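MgGH51 (Meripilus giganteus, PDB 6ZPV) probably hydrolyses terminal alpha-L-arabinofuranosyl residues from arabinose-containing plant polysaccharides, as a fungal glycoside hydrolase of family GH51. Local coordinates at residues R344-G349 with I377-T382. Numbering follows the deposited sequence.
Sequences RFVEVG and IRFIAT. With SO4 (sulfate ion), chain R.
Phe379 turns its ring back beside its own backbone N (chi1 -68°), and this lays the CD1-CE1 side of the ring along Val346. Val346 CB is 3.7 Å from Phe379 CE1, and Val346 CG1 touches CD1 and CE1 of the Phe379 ring. Val346 CG2, beside its backbone N and anti to the carbonyl carbon, meets Ile377 CG2 at 3.8 Å. Ile377 CG2 also sits over one face of the Phe379 ring, toward its rim. Val348 CG2 reaches Phe379 CD1.

The backbones run parallel, joined by four hydrogen bonds. Arg378 N gives to Arg344 O, and Val346 N to Arg378 O. Val346 O takes the shortest of the four, 2.8 Å from Ile380 N, in its carbonyl plane. Val348 N then bonds to Ile380 O.

Strands 345-348 and 378-381 are neighbours in the parallel sheet of the GH51 (beta/alpha)8 barrel. Helix 359-373 links them as a right-handed beta-alpha-beta crossover. Val346 and Phe379 point to the helix side of the sheet.

Phe345, Glu347, Arg378 and Ile380 point to the opposite face. Phe345 CD1 lies 4.0 Å from Arg378 CB, the two side chains running the same way. Arg378 NE hydrogen-bonds to Ser396 OG and Arg378 NH2 to Gln395 O. Glu347 OE2 is 3.4 Å from Thr382 CG2. Glu347 OE1 forms a salt bridge with Arg226, and Thr382 OG1 hydrogen-bonds to Asp352 OD2.

At the exposed end, a sulfate, probably a crystallisation ion, lies at the Arg344 guanidinium edge, in its plane. Arg344 NH1 hydrogen-bonds to sulfate O1 at 3.0 Å (168°). Arg344 NH2 makes the longer bond to sulfate O2, 3.3 Å. Arg344 NE pairs with Glu284, and Ser15 also binds the sulfate.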
# COMPACT_ATOMS: atom_id res chain seq x y z
N ARG A 344 6.06 17.46 2.74
CA ARG A 344 6.46 18.09 3.99
C ARG A 344 7.39 17.22 4.81
O ARG A 344 8.01 17.75 5.75
CB ARG A 344 5.23 18.47 4.84
CG ARG A 344 4.29 19.44 4.14
CD ARG A 344 3.35 20.10 5.10
NE ARG A 344 2.45 19.21 5.75
CZ ARG A 344 1.77 19.41 6.89
NH1 ARG A 344 0.91 18.51 7.33
NH2 ARG A 344 1.95 20.49 7.60
N PHE A 345 7.42 15.91 4.55
CA PHE A 345 8.07 14.92 5.44
C PHE A 345 8.87 13.93 4.56
O PHE A 345 8.30 13.34 3.65
CB PHE A 345 7.00 14.13 6.19
CG PHE A 345 6.07 14.93 7.05
CD1 PHE A 345 6.52 15.54 8.21
CD2 PHE A 345 4.79 15.16 6.63
CE1 PHE A 345 5.64 16.30 8.97
CE2 PHE A 345 3.95 15.98 7.38
CZ PHE A 345 4.36 16.53 8.55
N VAL A 346 10.13 13.72 4.94
CA VAL A 346 10.99 12.73 4.31
C VAL A 346 11.60 11.86 5.39
O VAL A 346 12.13 12.40 6.40
CB VAL A 346 12.07 13.35 3.40
CG1 VAL A 346 13.15 12.35 3.04
CG2 VAL A 346 11.42 13.98 2.18
N GLU A 347 11.53 10.54 5.19
CA GLU A 347 12.09 9.59 6.16
C GLU A 347 13.44 9.09 5.64
O GLU A 347 13.57 8.71 4.46
CB GLU A 347 11.09 8.44 6.39
CG GLU A 347 11.52 7.47 7.47
CD GLU A 347 10.40 6.63 8.04
OE1 GLU A 347 9.25 6.78 7.59
OE2 GLU A 347 10.72 5.80 8.97
N VAL A 348 14.45 9.09 6.52
CA VAL A 348 15.83 8.81 6.09
C VAL A 348 16.10 7.33 6.39
O VAL A 348 16.45 6.95 7.54
CB VAL A 348 16.80 9.77 6.78
CG1 VAL A 348 18.25 9.46 6.38
CG2 VAL A 348 16.43 11.20 6.44
N GLY A 349 15.94 6.47 5.38
CA GLY A 349 16.15 5.04 5.55
C GLY A 349 14.89 4.32 6.05
O GLY A 349 13.78 4.88 6.01
N ILE A 377 11.56 21.02 4.54
CA ILE A 377 11.16 19.61 4.77
C ILE A 377 11.53 19.15 6.18
O ILE A 377 12.57 19.55 6.68
CB ILE A 377 11.75 18.69 3.71
CG1 ILE A 377 11.11 19.02 2.36
CG2 ILE A 377 11.57 17.22 4.07
CD1 ILE A 377 11.65 18.15 1.22
N ARG A 378 10.66 18.39 6.81
CA ARG A 378 10.97 17.80 8.11
C ARG A 378 11.49 16.38 7.90
O ARG A 378 10.80 15.53 7.33
CB ARG A 378 9.75 17.80 9.03
CG ARG A 378 10.03 17.51 10.48
CD ARG A 378 8.77 17.41 11.34
NE ARG A 378 9.04 17.48 12.77
CZ ARG A 378 8.79 18.50 13.56
NH1 ARG A 378 8.36 19.67 13.08
NH2 ARG A 378 9.07 18.38 14.88
N PHE A 379 12.70 16.11 8.36
CA PHE A 379 13.36 14.81 8.18
C PHE A 379 13.15 13.92 9.39
O PHE A 379 13.37 14.33 10.54
CB PHE A 379 14.85 14.99 7.84
CG PHE A 379 15.03 15.60 6.47
CD1 PHE A 379 14.99 14.79 5.34
CD2 PHE A 379 15.13 16.97 6.29
CE1 PHE A 379 15.07 15.33 4.06
CE2 PHE A 379 15.17 17.51 5.01
CZ PHE A 379 15.13 16.70 3.90
N ILE A 380 12.79 12.66 9.14
CA ILE A 380 12.43 11.69 10.20
C ILE A 380 13.53 10.63 10.31
O ILE A 380 13.87 9.97 9.31
CB ILE A 380 11.08 11.04 9.87
CG1 ILE A 380 9.96 12.03 9.60
CG2 ILE A 380 10.72 10.07 10.94
CD1 ILE A 380 8.78 11.49 8.89
N ALA A 381 14.04 10.45 11.53
CA ALA A 381 15.06 9.45 11.85
C ALA A 381 14.40 8.10 12.15
O ALA A 381 13.28 8.05 12.69
CB ALA A 381 15.89 9.95 13.01
N THR A 382 15.17 7.02 11.91
CA THR A 382 14.61 5.69 12.01
C THR A 382 15.30 4.79 13.03
O THR A 382 14.87 3.64 13.23
CB THR A 382 14.68 4.99 10.63
OG1 THR A 382 16.05 4.70 10.41
CG2 THR A 382 14.05 5.80 9.53
S SO4 R . -0.71 19.88 10.60
O1 SO4 R . -0.72 18.60 9.87
O2 SO4 R . -0.39 21.03 9.81
O3 SO4 R . 0.35 19.76 11.68
O4 SO4 R . -1.99 19.95 11.30